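Local atomic coordinates of putative sugar ABC transport system, substrate-binding protein (Bordetella parapertussis, PDB entry 5IX8), a protein that probably binds a carbohydrate in the periplasm and delivers it to an ABC transporter for import. Residues Q142-P147 and Q192-R197; D136-K141 and A201-T206; M182-G187 and L211-V216; R224-L229 and E243-A248; T123-V128 and R156-G161. All blocks are in the same frame, centred on the assembly; numbering follows the deposited sequence.

Contact 1: Q142-P147 and Q192-R197; sequences QVIVVP and QDLLMR
Ile144 turns both of its branches on the helix, and each finds a different leucine. Its CG2 methyl, anti to the backbone N, settles against the root of Leu194, with Ile144 CG2 3.7 Å from Leu194 CB. The longer branch stands beside the backbone N (chi1 -73°) and heads for the neighbouring residue, bringing Ile144 CD1 to 3.6 Å from Leu195 CD2. Ile144 and Leu195 thus cross at about a right angle, touching through their terminal methyls, whereas Ile144 and Leu194 pass at a slant. A beta-branched residue suits this place, because it offers a methyl close to the strand and another farther out.

Leu194 answers with one branch for each neighbour. Its CD1 slants toward Val146, where Leu194 CD1 lies 4.0 Å from Val146 CG2 and also comes near the carbonyl oxygen of Val145. Its CD2 goes the other way and covers one face of the Arg197 guanidinium, offset toward the rim. That flat group is held in place by a salt bridge one turn back in the helix: Arg197 NH2 gives a bond of 2.7 Å to Asp193 OD2, which lies in the guanidinium plane. The leucine therefore spans the apolar core and the charged outer surface of the helix.

The helix runs roughly antiparallel to the strand (152°), their axes 9.3 Å apart at the closest. Ile144 also touches Ala201 and Val204 of strand 201-205, while Val143 and Val145 turn to Phe162 and Tyr159 of helix 154-168, so helices 184-197 and 154-168 cover opposite faces of the sheet.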
# COMPACT_ATOMS: atom_id res chain seq x y z
N GLN A 142 18.33 -7.22 -18.81
CA GLN A 142 18.72 -6.61 -17.54
C GLN A 142 17.64 -5.70 -16.99
O GLN A 142 17.02 -4.92 -17.71
CB GLN A 142 20.02 -5.83 -17.70
CG GLN A 142 21.19 -6.73 -17.99
CD GLN A 142 22.50 -5.97 -18.11
OE1 GLN A 142 22.66 -4.90 -17.51
NE2 GLN A 142 23.44 -6.51 -18.88
N VAL A 143 17.46 -5.78 -15.67
CA VAL A 143 16.41 -5.10 -14.94
C VAL A 143 17.07 -4.30 -13.81
O VAL A 143 17.72 -4.88 -12.93
CB VAL A 143 15.39 -6.09 -14.35
CG1 VAL A 143 14.28 -5.34 -13.57
CG2 VAL A 143 14.80 -7.02 -15.46
N ILE A 144 16.89 -2.98 -13.83
CA ILE A 144 17.30 -2.13 -12.71
C ILE A 144 16.28 -2.29 -11.59
O ILE A 144 15.06 -2.17 -11.83
CB ILE A 144 17.38 -0.67 -13.14
CG1 ILE A 144 18.62 -0.43 -14.02
CG2 ILE A 144 17.36 0.26 -11.90
CD1 ILE A 144 18.51 0.82 -14.94
N VAL A 145 16.76 -2.51 -10.36
CA VAL A 145 15.90 -2.63 -9.19
C VAL A 145 16.09 -1.39 -8.32
O VAL A 145 17.20 -1.11 -7.86
CB VAL A 145 16.19 -3.91 -8.39
CG1 VAL A 145 15.34 -3.92 -7.11
CG2 VAL A 145 15.94 -5.18 -9.26
N VAL A 146 15.01 -0.64 -8.11
CA VAL A 146 14.96 0.53 -7.21
C VAL A 146 13.98 0.08 -6.14
O VAL A 146 12.77 0.18 -6.35
CB VAL A 146 14.49 1.81 -7.94
CG1 VAL A 146 14.33 3.00 -6.97
CG2 VAL A 146 15.46 2.21 -9.03
N PRO A 147 14.45 -0.47 -5.01
CA PRO A 147 13.58 -1.28 -4.15
C PRO A 147 12.78 -0.51 -3.13
O PRO A 147 11.91 -1.11 -2.48
CB PRO A 147 14.58 -2.17 -3.40
CG PRO A 147 15.77 -1.30 -3.26
CD PRO A 147 15.86 -0.64 -4.65
N GLN A 192 18.23 7.74 -12.26
CA GLN A 192 19.22 8.39 -13.12
C GLN A 192 20.61 7.78 -12.90
O GLN A 192 21.35 7.50 -13.86
CB GLN A 192 19.23 9.89 -12.82
CG GLN A 192 20.16 10.69 -13.68
CD GLN A 192 19.69 12.12 -13.78
OE1 GLN A 192 19.84 12.90 -12.84
NE2 GLN A 192 19.07 12.45 -14.91
N ASP A 193 20.97 7.58 -11.64
CA ASP A 193 22.24 6.96 -11.30
C ASP A 193 22.32 5.52 -11.83
O ASP A 193 23.31 5.13 -12.47
CB ASP A 193 22.36 7.01 -9.78
CG ASP A 193 23.61 6.39 -9.28
OD1 ASP A 193 24.67 7.02 -9.42
OD2 ASP A 193 23.51 5.30 -8.68
N LEU A 194 21.26 4.72 -11.62
CA LEU A 194 21.33 3.33 -12.04
C LEU A 194 21.24 3.17 -13.56
O LEU A 194 21.86 2.24 -14.09
CB LEU A 194 20.26 2.48 -11.34
CG LEU A 194 20.66 2.24 -9.88
CD1 LEU A 194 19.41 1.94 -9.00
CD2 LEU A 194 21.72 1.13 -9.77
N LEU A 195 20.56 4.08 -14.28
CA LEU A 195 20.58 3.99 -15.75
C LEU A 195 21.99 4.22 -16.28
O LEU A 195 22.43 3.55 -17.24
CB LEU A 195 19.63 5.01 -16.39
CG LEU A 195 18.13 4.70 -16.28
CD1 LEU A 195 17.36 5.96 -16.60
CD2 LEU A 195 17.78 3.56 -17.23
N MSE A 196 22.71 5.17 -15.68
CA MSE A 196 24.07 5.43 -16.12
C MSE A 196 24.96 4.20 -15.83
O MSE A 196 25.81 3.83 -16.64
CB MSE A 196 24.64 6.68 -15.41
CG MSE A 196 26.03 7.06 -15.92
SE MSE A 196 26.56 8.72 -15.13
CE MSE A 196 24.76 9.48 -15.01
N ARG A 197 24.75 3.59 -14.68
CA ARG A 197 25.58 2.45 -14.26
C ARG A 197 25.18 1.15 -14.92
O ARG A 197 25.95 0.17 -14.86
CB ARG A 197 25.49 2.30 -12.74
CG ARG A 197 26.16 3.48 -12.02
CD ARG A 197 25.68 3.61 -10.53
NE ARG A 197 25.99 2.39 -9.80
CZ ARG A 197 25.43 2.04 -8.65
NH1 ARG A 197 25.75 0.88 -8.12
NH2 ARG A 197 24.53 2.83 -8.04

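Contact 2: D136-K141 and A201-T206; sequences DGAQGK and AEYVFT
Tyr203 reaches from its strand to the turn that holds Asp136, Ala138 and Lys141. Its CB points at the turn, and CG, beside the backbone N (chi1 -63°), sends the ring outward in that direction. The first ring atom to meet the turn is CE2, with Tyr203 CE2 3.7 Å from Ala138 CB. The aliphatic part of Lys141 comes up near the plane of the ring, Lys141 CD lying 4.0 Å from Tyr203 CE2. Farther out, CZ still touches the Ala138 methyl, and CE1 faces Asp136 OD2. At the tip, Tyr203 OH donates a short hydrogen bond of 2.6 Å to Asp136 OD2. This oxygen lies in the ring plane and accepts through its anti lone pair, away from OD1, while the carboxylate stands 87° to the ring. A tyrosine suits the place because its ring packs in the interior while its hydroxyl spans the distance to a carboxylate at the surface.

Beside it, the extended Lys141 chain passes over the carboxylate of Glu202, with Lys141 CD 3.6 Å from Glu202 OE2. The charges come near each other without forming a salt bridge, Lys141 NZ being 4.1 Å from Glu202 OE1.

Gly137, with positive phi, ends helix 122-135 in a Schellman motif, just beyond Cys134, which is disulfide-bonded to Cys169. A type II beta turn from Ala138 to Lys141 follows, with Gly140 in the third position that glycine favours. Together they form a compact alpha-to-beta connection of an alpha/beta fold, leading directly into strand 142-145.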
# COMPACT_ATOMS: atom_id res chain seq x y z
N ASP A 136 6.56 -10.29 -20.77
CA ASP A 136 7.02 -9.35 -21.78
C ASP A 136 8.25 -9.84 -22.53
O ASP A 136 8.70 -9.16 -23.47
CB ASP A 136 7.31 -8.00 -21.11
CG ASP A 136 7.43 -6.89 -22.11
OD1 ASP A 136 6.43 -6.64 -22.82
OD2 ASP A 136 8.50 -6.25 -22.19
N GLY A 137 8.81 -10.98 -22.16
CA GLY A 137 10.00 -11.48 -22.82
C GLY A 137 11.30 -11.02 -22.20
O GLY A 137 12.29 -10.85 -22.90
N ALA A 138 11.33 -10.83 -20.88
CA ALA A 138 12.52 -10.32 -20.21
C ALA A 138 13.63 -11.36 -20.04
O ALA A 138 14.72 -10.99 -19.59
CB ALA A 138 12.14 -9.76 -18.83
N GLN A 139 13.40 -12.61 -20.40
CA GLN A 139 14.47 -13.61 -20.32
C GLN A 139 15.76 -13.11 -20.96
O GLN A 139 15.76 -12.64 -22.10
CB GLN A 139 14.03 -14.89 -21.02
CG GLN A 139 15.11 -15.92 -21.08
CD GLN A 139 14.60 -17.22 -21.64
OE1 GLN A 139 13.82 -17.24 -22.60
NE2 GLN A 139 15.02 -18.32 -21.03
N GLY A 140 16.86 -13.17 -20.21
CA GLY A 140 18.13 -12.69 -20.69
C GLY A 140 18.35 -11.19 -20.60
O GLY A 140 19.48 -10.73 -20.87
N LYS A 141 17.36 -10.41 -20.20
CA LYS A 141 17.48 -8.96 -20.25
C LYS A 141 17.69 -8.39 -18.86
O LYS A 141 17.28 -8.98 -17.86
CB LYS A 141 16.24 -8.33 -20.88
CG LYS A 141 15.90 -8.92 -22.25
CD LYS A 141 14.73 -8.22 -22.92
CE LYS A 141 14.60 -8.74 -24.36
NZ LYS A 141 13.45 -8.15 -25.09
N ALA A 201 20.36 -2.04 -19.32
CA ALA A 201 19.06 -2.35 -18.74
C ALA A 201 17.91 -1.99 -19.68
O ALA A 201 17.93 -0.95 -20.36
CB ALA A 201 18.88 -1.58 -17.42
N GLU A 202 16.86 -2.83 -19.69
CA GLU A 202 15.68 -2.57 -20.51
C GLU A 202 14.43 -2.40 -19.66
O GLU A 202 13.36 -2.09 -20.20
CB GLU A 202 15.48 -3.71 -21.52
CG GLU A 202 16.55 -3.65 -22.60
CD GLU A 202 16.47 -4.79 -23.57
OE1 GLU A 202 15.60 -4.75 -24.47
OE2 GLU A 202 17.27 -5.73 -23.45
N TYR A 203 14.55 -2.55 -18.35
CA TYR A 203 13.42 -2.49 -17.44
C TYR A 203 13.88 -1.83 -16.17
O TYR A 203 15.06 -1.89 -15.83
CB TYR A 203 12.92 -3.88 -17.07
CG TYR A 203 12.41 -4.65 -18.24
CD1 TYR A 203 11.10 -4.49 -18.66
CD2 TYR A 203 13.21 -5.56 -18.91
CE1 TYR A 203 10.60 -5.21 -19.75
CE2 TYR A 203 12.71 -6.30 -20.00
CZ TYR A 203 11.41 -6.12 -20.40
OH TYR A 203 10.89 -6.83 -21.46
N VAL A 204 12.93 -1.23 -15.44
CA VAL A 204 13.17 -0.71 -14.10
C VAL A 204 12.03 -1.19 -13.22
O VAL A 204 10.85 -1.03 -13.57
CB VAL A 204 13.25 0.83 -14.06
CG1 VAL A 204 13.51 1.32 -12.60
CG2 VAL A 204 14.35 1.35 -15.00
N PHE A 205 12.36 -1.79 -12.09
CA PHE A 205 11.36 -2.20 -11.12
C PHE A 205 11.31 -1.20 -9.98
O PHE A 205 12.36 -0.82 -9.46
CB PHE A 205 11.68 -3.58 -10.56
CG PHE A 205 10.86 -3.95 -9.38
CD1 PHE A 205 9.59 -4.50 -9.56
CD2 PHE A 205 11.33 -3.72 -8.10
CE1 PHE A 205 8.81 -4.86 -8.47
CE2 PHE A 205 10.55 -4.04 -7.01
CZ PHE A 205 9.27 -4.62 -7.19
N THR A 206 10.11 -0.78 -9.59
CA THR A 206 9.88 0.09 -8.44
C THR A 206 8.68 -0.45 -7.67
O THR A 206 7.75 -1.02 -8.28
CB THR A 206 9.57 1.55 -8.84
OG1 THR A 206 8.27 1.61 -9.48
CG2 THR A 206 10.65 2.15 -9.78

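Contact 3: M182-G187 and L211-V216; sequences MSLADG and LGIGAV
Gly187 and Gly214 make a close glycine-to-glycine meeting of two helices, next to the capping box that begins one of them. Their CA atoms are 4.1 Å apart, and with no side chain on either residue the backbones themselves touch: Gly187 C lies 3.7 Å from Gly214 C. Glycine suits both sites, since a CB would have to point straight into the partner helix.

Leu211 fills the angle beside this meeting point. Its CG sits over Met182 CA, and from there the branches divide. CD2 pushes into the first turn of the other helix, with Leu211 CD2 3.4 Å from Gly187 N, while Leu211 CD1 is 3.9 Å from CG of Met182, a selenomethionine whose end then leads away. Beyond the glycines, Leu184 and Ile213 lie side by side and point the same way, Leu184 CD2 resting 3.6 Å from Ile213 CG2.

The capping box fixes the start of helix 184-197. Ser183 OG accepts from Asp186 N at 2.9 Å, its chi1 of 67° setting the hydroxyl where the amide of Asp186, three residues on, can reach it. In return Ser183 N donates to Asp186 OD2 at 3.2 Å, arriving 35° out of the carboxylate plane. The same oxygen also accepts from Glu181 N, so the carboxylate ties down the chain that leads into the helix.

Helices 184-197 and 209-221 share one face of the sheet, on which Ala215 packs against Val204. On the far side Ile213 touches Asn237 and Met240 of helix 235-242, and Met182 turns toward Tyr57 and Trp154.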
# COMPACT_ATOMS: atom_id res chain seq x y z
N MSE A 182 11.34 7.01 -0.70
CA MSE A 182 10.42 6.60 -1.76
C MSE A 182 9.67 7.81 -2.35
O MSE A 182 8.52 7.70 -2.82
CB MSE A 182 9.45 5.53 -1.25
CG MSE A 182 10.22 4.31 -0.71
SE MSE A 182 9.17 2.74 -0.41
CE MSE A 182 8.02 3.54 0.92
N SER A 183 10.35 8.96 -2.38
CA SER A 183 9.77 10.17 -2.94
C SER A 183 9.96 10.22 -4.45
O SER A 183 10.68 9.42 -5.06
CB SER A 183 10.43 11.38 -2.30
OG SER A 183 11.80 11.44 -2.70
N LEU A 184 9.28 11.18 -5.09
CA LEU A 184 9.56 11.46 -6.49
C LEU A 184 11.03 11.74 -6.70
O LEU A 184 11.66 11.23 -7.64
CB LEU A 184 8.78 12.69 -6.97
CG LEU A 184 7.28 12.53 -7.05
CD1 LEU A 184 6.71 13.90 -7.28
CD2 LEU A 184 6.99 11.61 -8.20
N ALA A 185 11.60 12.59 -5.84
CA ALA A 185 13.00 12.97 -6.00
C ALA A 185 13.91 11.77 -5.86
O ALA A 185 14.90 11.66 -6.59
CB ALA A 185 13.38 14.04 -4.98
N ASP A 186 13.59 10.85 -4.95
CA ASP A 186 14.38 9.62 -4.83
C ASP A 186 14.30 8.78 -6.09
O ASP A 186 15.31 8.24 -6.53
CB ASP A 186 13.88 8.75 -3.67
CG ASP A 186 14.20 9.31 -2.32
OD1 ASP A 186 15.21 10.04 -2.17
OD2 ASP A 186 13.40 9.00 -1.40
N GLY A 187 13.09 8.62 -6.64
CA GLY A 187 12.95 7.82 -7.84
C GLY A 187 13.77 8.38 -8.98
O GLY A 187 14.45 7.64 -9.71
N LEU A 211 8.13 6.36 -6.86
CA LEU A 211 9.39 5.85 -7.40
C LEU A 211 9.22 5.51 -8.88
O LEU A 211 10.10 5.80 -9.68
CB LEU A 211 9.89 4.64 -6.60
CG LEU A 211 10.42 4.95 -5.20
CD1 LEU A 211 10.75 3.64 -4.48
CD2 LEU A 211 11.64 5.88 -5.25
N GLY A 212 8.06 4.95 -9.26
CA GLY A 212 7.80 4.72 -10.67
C GLY A 212 7.76 6.01 -11.49
O GLY A 212 8.30 6.06 -12.60
N ILE A 213 7.08 7.05 -10.99
CA ILE A 213 7.06 8.35 -11.68
C ILE A 213 8.47 8.90 -11.82
O ILE A 213 8.86 9.40 -12.88
CB ILE A 213 6.16 9.36 -10.94
CG1 ILE A 213 4.73 8.85 -10.78
CG2 ILE A 213 6.19 10.78 -11.64
CD1 ILE A 213 3.95 8.79 -12.05
N GLY A 214 9.25 8.84 -10.74
CA GLY A 214 10.61 9.35 -10.82
C GLY A 214 11.45 8.55 -11.81
O GLY A 214 12.26 9.12 -12.55
N ALA A 215 11.24 7.23 -11.85
CA ALA A 215 11.97 6.41 -12.81
C ALA A 215 11.63 6.83 -14.24
O ALA A 215 12.53 6.93 -15.09
CB ALA A 215 11.67 4.92 -12.58
N VAL A 216 10.35 7.08 -14.51
CA VAL A 216 9.94 7.53 -15.84
C VAL A 216 10.57 8.88 -16.16
O VAL A 216 11.03 9.11 -17.29
CB VAL A 216 8.41 7.57 -15.94
CG1 VAL A 216 7.93 8.33 -17.20
CG2 VAL A 216 7.84 6.15 -15.94

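Contact 4: R224-L229 and E243-A248; sequences RPVKVL and EGRLLA. With SO4 (sulfate ion), chain D.
The guanidinium of Arg245 works by its edges, joining Arg224 and Val226 on one side to a sulfate ion on the other. Arg245 NH1 gives two bonds, one of 2.9 Å to Arg224 O, almost in the guanidinium plane, and one of 3.0 Å to Val226 O, tilted 22° from it. Pro225 between them is the centre of an inverse gamma turn, which brings the two carbonyls to the same nitrogen. Arg245 NE and NH2 grip the sulfate like a fork, NE bonding O2 at 2.8 Å and NH2 bonding O3. The bends at chi2 (65°) and chi3 (74°) fold the chain back toward the strand. Arg220 NE also holds the ion, which probably came from the crystallisation liquor.

Below this, the backbones pair. Val228 N donates to Arg245 O at 2.9 Å and Leu247 N donates to Val228 O at 2.8 Å, so Val228 bonds the residues before and after Leu246, as parallel strands do. On one face Val228 CB meets Leu246 CD2 at 3.7 Å. At the border, Lys227 NZ makes a weak bond of 3.2 Å to Gly244 O; Gly244, with positive phi, closes the preceding helix in a Schellman motif.

Parallel pairing of this kind closes a beta-alpha-beta crossover: strand 227-231, helix 235-242 and strand 246-250 form the repeated unit of the alpha/beta lobes of periplasmic binding proteins.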
# COMPACT_ATOMS: atom_id res chain seq x y z
N ARG A 224 16.21 6.86 -22.62
CA ARG A 224 16.33 5.41 -22.49
C ARG A 224 14.96 4.77 -22.59
O ARG A 224 14.08 5.06 -21.76
CB ARG A 224 16.99 5.03 -21.16
CG ARG A 224 18.51 5.28 -21.12
CD ARG A 224 19.29 4.14 -21.80
NE ARG A 224 19.17 2.86 -21.10
CZ ARG A 224 19.89 2.53 -20.03
NH1 ARG A 224 20.80 3.42 -19.54
NH2 ARG A 224 19.72 1.33 -19.45
N PRO A 225 14.74 3.91 -23.55
CA PRO A 225 13.41 3.32 -23.74
C PRO A 225 13.13 2.18 -22.77
O PRO A 225 12.61 1.14 -23.18
CB PRO A 225 13.47 2.81 -25.19
CG PRO A 225 14.94 2.41 -25.34
CD PRO A 225 15.72 3.47 -24.57
N VAL A 226 13.45 2.36 -21.51
CA VAL A 226 13.18 1.30 -20.54
C VAL A 226 11.70 1.27 -20.23
O VAL A 226 11.01 2.30 -20.28
CB VAL A 226 14.01 1.48 -19.26
CG1 VAL A 226 15.50 1.29 -19.55
CG2 VAL A 226 13.73 2.85 -18.60
N LYS A 227 11.21 0.08 -19.88
CA LYS A 227 9.84 -0.12 -19.43
C LYS A 227 9.85 -0.21 -17.92
O LYS A 227 10.68 -0.93 -17.35
CB LYS A 227 9.22 -1.38 -20.03
CG LYS A 227 9.15 -1.34 -21.54
CD LYS A 227 8.69 -2.67 -22.09
CE LYS A 227 8.38 -2.53 -23.56
NZ LYS A 227 7.36 -1.44 -23.72
N VAL A 228 8.92 0.49 -17.28
CA VAL A 228 8.90 0.61 -15.82
C VAL A 228 7.74 -0.22 -15.28
O VAL A 228 6.66 -0.27 -15.87
CB VAL A 228 8.80 2.09 -15.39
CG1 VAL A 228 8.71 2.21 -13.86
CG2 VAL A 228 10.00 2.85 -15.94
N LEU A 229 8.01 -0.93 -14.18
CA LEU A 229 7.01 -1.64 -13.39
C LEU A 229 6.86 -0.90 -12.09
O LEU A 229 7.85 -0.46 -11.49
CB LEU A 229 7.44 -3.08 -13.10
CG LEU A 229 7.55 -3.93 -14.37
CD1 LEU A 229 8.95 -3.99 -14.88
CD2 LEU A 229 7.00 -5.33 -14.13
N GLU A 243 0.97 4.32 -23.72
CA GLU A 243 2.13 4.74 -24.51
C GLU A 243 3.30 3.79 -24.39
O GLU A 243 4.33 4.00 -25.06
CB GLU A 243 2.56 6.14 -24.07
CG GLU A 243 1.61 7.23 -24.51
CD GLU A 243 1.66 8.49 -23.64
OE1 GLU A 243 2.62 8.65 -22.84
OE2 GLU A 243 0.72 9.31 -23.77
N GLY A 244 3.19 2.76 -23.55
CA GLY A 244 4.20 1.73 -23.41
C GLY A 244 5.29 2.01 -22.40
O GLY A 244 6.20 1.19 -22.25
N ARG A 245 5.24 3.14 -21.70
CA ARG A 245 6.33 3.48 -20.78
C ARG A 245 6.23 2.69 -19.47
O ARG A 245 7.26 2.30 -18.90
CB ARG A 245 6.32 4.97 -20.51
CG ARG A 245 7.29 5.40 -19.44
CD ARG A 245 8.76 5.17 -19.84
NE ARG A 245 9.21 6.16 -20.83
CZ ARG A 245 10.42 6.15 -21.39
NH1 ARG A 245 11.30 5.19 -21.09
NH2 ARG A 245 10.75 7.10 -22.26
N LEU A 246 5.01 2.46 -18.98
CA LEU A 246 4.77 1.58 -17.84
C LEU A 246 4.29 0.24 -18.38
O LEU A 246 3.26 0.17 -19.08
CB LEU A 246 3.73 2.15 -16.87
CG LEU A 246 4.05 3.43 -16.10
CD1 LEU A 246 2.85 3.81 -15.18
CD2 LEU A 246 5.35 3.34 -15.29
N LEU A 247 5.03 -0.82 -18.07
CA LEU A 247 4.65 -2.16 -18.52
C LEU A 247 3.46 -2.68 -17.74
O LEU A 247 2.56 -3.31 -18.31
CB LEU A 247 5.83 -3.11 -18.37
CG LEU A 247 5.59 -4.59 -18.64
CD1 LEU A 247 5.13 -4.83 -20.08
CD2 LEU A 247 6.86 -5.38 -18.31
N ALA A 248 3.45 -2.43 -16.44
CA ALA A 248 2.43 -2.96 -15.57
C ALA A 248 2.45 -2.17 -14.28
O ALA A 248 3.51 -1.73 -13.81
CB ALA A 248 2.68 -4.45 -15.26
S SO4 D . 7.43 8.61 -22.93
O1 SO4 D . 6.37 7.75 -23.44
O2 SO4 D . 7.61 8.37 -21.50
O3 SO4 D . 8.67 8.32 -23.64
O4 SO4 D . 7.03 9.99 -23.17

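Contact 5: T123-V128 and R156-G161; sequences TLIGKV and RLRYEG. With SO4 (sulfate ion), chain C.
Helices 123-128 and 156-161 run broadly alike, inclined at 38°, with their axes only 6.3 Å apart. Gly126 and Gly161 permit this closeness, for each turns a bare CA to the other helix. Gly126 CA comes 3.3 Å from Arg158 O, and Gly161 CA points a nearly straight C-H (172°) at Thr123 O. A third such CA-H...O contact joins Thr123 CA to Leu157 O at 3.5 Å.

Side chains frame the glycines. The Thr123 side chain crosses that of Leu157 at about a right angle, Thr123 OG1 3.6 Å from Leu157 CB, and a water links this hydroxyl to Glu160 OE1. Ile125 CD1 lies over one face of the Arg158 guanidinium, 3.5 Å above its plane and toward the rim. Asp122 and Glu252 hold that extended arginine by salt bridges, which fix the flat surface the isoleucine covers. Lys127 lays CG against Gly161 O at 3.5 Å before its amino group goes on to Glu164.

Arg156, away from the interface, binds a sulfate through NH1 and Glu160 OE2 through NE. Glycines facing each other and CA-H...O contacts between backbones are the marks of a tightly packed, glycine-mediated helix pair.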
# COMPACT_ATOMS: atom_id res chain seq x y z
N THR A 123 4.41 -9.74 -0.79
CA THR A 123 5.20 -10.65 -1.61
C THR A 123 4.50 -10.94 -2.94
O THR A 123 5.17 -11.02 -4.00
CB THR A 123 5.45 -11.96 -0.86
OG1 THR A 123 6.09 -11.65 0.39
CG2 THR A 123 6.36 -12.86 -1.69
N LEU A 124 3.18 -11.10 -2.92
CA LEU A 124 2.46 -11.46 -4.14
C LEU A 124 2.36 -10.27 -5.10
O LEU A 124 2.33 -10.45 -6.32
CB LEU A 124 1.08 -12.01 -3.79
CG LEU A 124 0.23 -12.53 -4.94
CD1 LEU A 124 0.96 -13.56 -5.81
CD2 LEU A 124 -1.00 -13.16 -4.32
N ILE A 125 2.34 -9.05 -4.56
CA ILE A 125 2.45 -7.87 -5.42
C ILE A 125 3.74 -7.96 -6.24
O ILE A 125 3.74 -7.73 -7.46
CB ILE A 125 2.42 -6.58 -4.56
CG1 ILE A 125 0.99 -6.34 -4.06
CG2 ILE A 125 2.92 -5.40 -5.39
CD1 ILE A 125 0.87 -5.11 -3.19
N GLY A 126 4.85 -8.33 -5.59
CA GLY A 126 6.10 -8.48 -6.32
C GLY A 126 6.05 -9.63 -7.31
O GLY A 126 6.51 -9.50 -8.44
N LYS A 127 5.46 -10.75 -6.91
CA LYS A 127 5.34 -11.89 -7.82
C LYS A 127 4.53 -11.54 -9.06
O LYS A 127 4.89 -11.96 -10.17
CB LYS A 127 4.71 -13.07 -7.09
CG LYS A 127 5.65 -13.64 -6.01
CD LYS A 127 5.18 -15.00 -5.60
CE LYS A 127 6.03 -15.62 -4.54
NZ LYS A 127 5.58 -17.07 -4.36
N VAL A 128 3.41 -10.82 -8.92
CA VAL A 128 2.60 -10.55 -10.12
C VAL A 128 3.32 -9.56 -11.05
O VAL A 128 3.19 -9.65 -12.28
CB VAL A 128 1.17 -10.09 -9.77
CG1 VAL A 128 0.42 -11.21 -9.03
CG2 VAL A 128 1.17 -8.81 -8.98
N ARG A 156 10.72 -4.71 1.07
CA ARG A 156 11.55 -5.91 0.95
C ARG A 156 10.71 -7.10 0.47
O ARG A 156 11.17 -7.89 -0.37
CB ARG A 156 12.24 -6.22 2.29
CG ARG A 156 13.30 -7.31 2.11
CD ARG A 156 13.83 -7.87 3.43
NE ARG A 156 12.89 -8.80 4.00
CZ ARG A 156 12.08 -8.53 5.03
NH1 ARG A 156 12.21 -7.39 5.71
NH2 ARG A 156 11.20 -9.45 5.44
N LEU A 157 9.49 -7.24 1.00
CA LEU A 157 8.63 -8.34 0.56
C LEU A 157 8.33 -8.23 -0.93
O LEU A 157 8.39 -9.23 -1.66
CB LEU A 157 7.32 -8.37 1.37
CG LEU A 157 7.48 -8.60 2.88
CD1 LEU A 157 6.15 -8.46 3.57
CD2 LEU A 157 8.08 -9.97 3.20
N ARG A 158 8.01 -7.02 -1.40
CA ARG A 158 7.77 -6.84 -2.83
C ARG A 158 8.99 -7.19 -3.65
O ARG A 158 8.88 -7.84 -4.71
CB ARG A 158 7.35 -5.41 -3.12
CG ARG A 158 6.00 -5.11 -2.47
CD ARG A 158 5.52 -3.68 -2.73
NE ARG A 158 4.28 -3.48 -1.98
CZ ARG A 158 3.42 -2.48 -2.15
NH1 ARG A 158 3.61 -1.57 -3.10
NH2 ARG A 158 2.35 -2.43 -1.36
N TYR A 159 10.16 -6.74 -3.21
CA TYR A 159 11.40 -7.09 -3.89
C TYR A 159 11.62 -8.60 -3.92
O TYR A 159 11.96 -9.17 -4.96
CB TYR A 159 12.57 -6.39 -3.20
CG TYR A 159 13.91 -6.89 -3.62
CD1 TYR A 159 14.35 -6.78 -4.94
CD2 TYR A 159 14.76 -7.49 -2.68
CE1 TYR A 159 15.60 -7.25 -5.30
CE2 TYR A 159 16.03 -7.95 -3.05
CZ TYR A 159 16.43 -7.82 -4.36
OH TYR A 159 17.69 -8.29 -4.72
N GLU A 160 11.41 -9.26 -2.79
CA GLU A 160 11.60 -10.71 -2.74
C GLU A 160 10.68 -11.45 -3.72
O GLU A 160 11.11 -12.38 -4.42
CB GLU A 160 11.39 -11.22 -1.30
CG GLU A 160 12.58 -10.88 -0.40
CD GLU A 160 12.27 -11.04 1.08
OE1 GLU A 160 11.15 -11.47 1.42
OE2 GLU A 160 13.15 -10.72 1.90
N GLY A 161 9.39 -11.07 -3.76
CA GLY A 161 8.48 -11.73 -4.68
C GLY A 161 8.84 -11.48 -6.13
O GLY A 161 8.81 -12.41 -6.95
S SO4 C . 13.80 -4.03 5.62
O1 SO4 C . 14.17 -5.42 5.84
O2 SO4 C . 12.51 -3.69 6.22
O3 SO4 C . 13.75 -3.72 4.18
O4 SO4 C . 14.85 -3.19 6.19
O HOH W 1 8.66 -12.68 0.82

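In the fold
Contacts 1, 2 and 4 follow one sheet across strands 142-145, 201-205, 227-231 and 246-250. Ile144 O to Phe205 N (2.7 Å) ties contact 1 to contact 2, and Val204 O to Leu229 N (2.9 Å) ties contact 2 to contact 4. Contact 3 lies on one face, where Val216 CG2 reaches Arg245 CG at 3.6 Å; contact 5 is on the opposite face, its Tyr159 CD1 3.7 Å from Val145 CG1 of contact 1. Contacts 3 and 5 do not touch, their nearest atoms being about 8 Å apart. An ethanediol, probably from the crystallisation liquor, lies about 5 Å from the Met182 side chain of contact 3 and may mark a pocket.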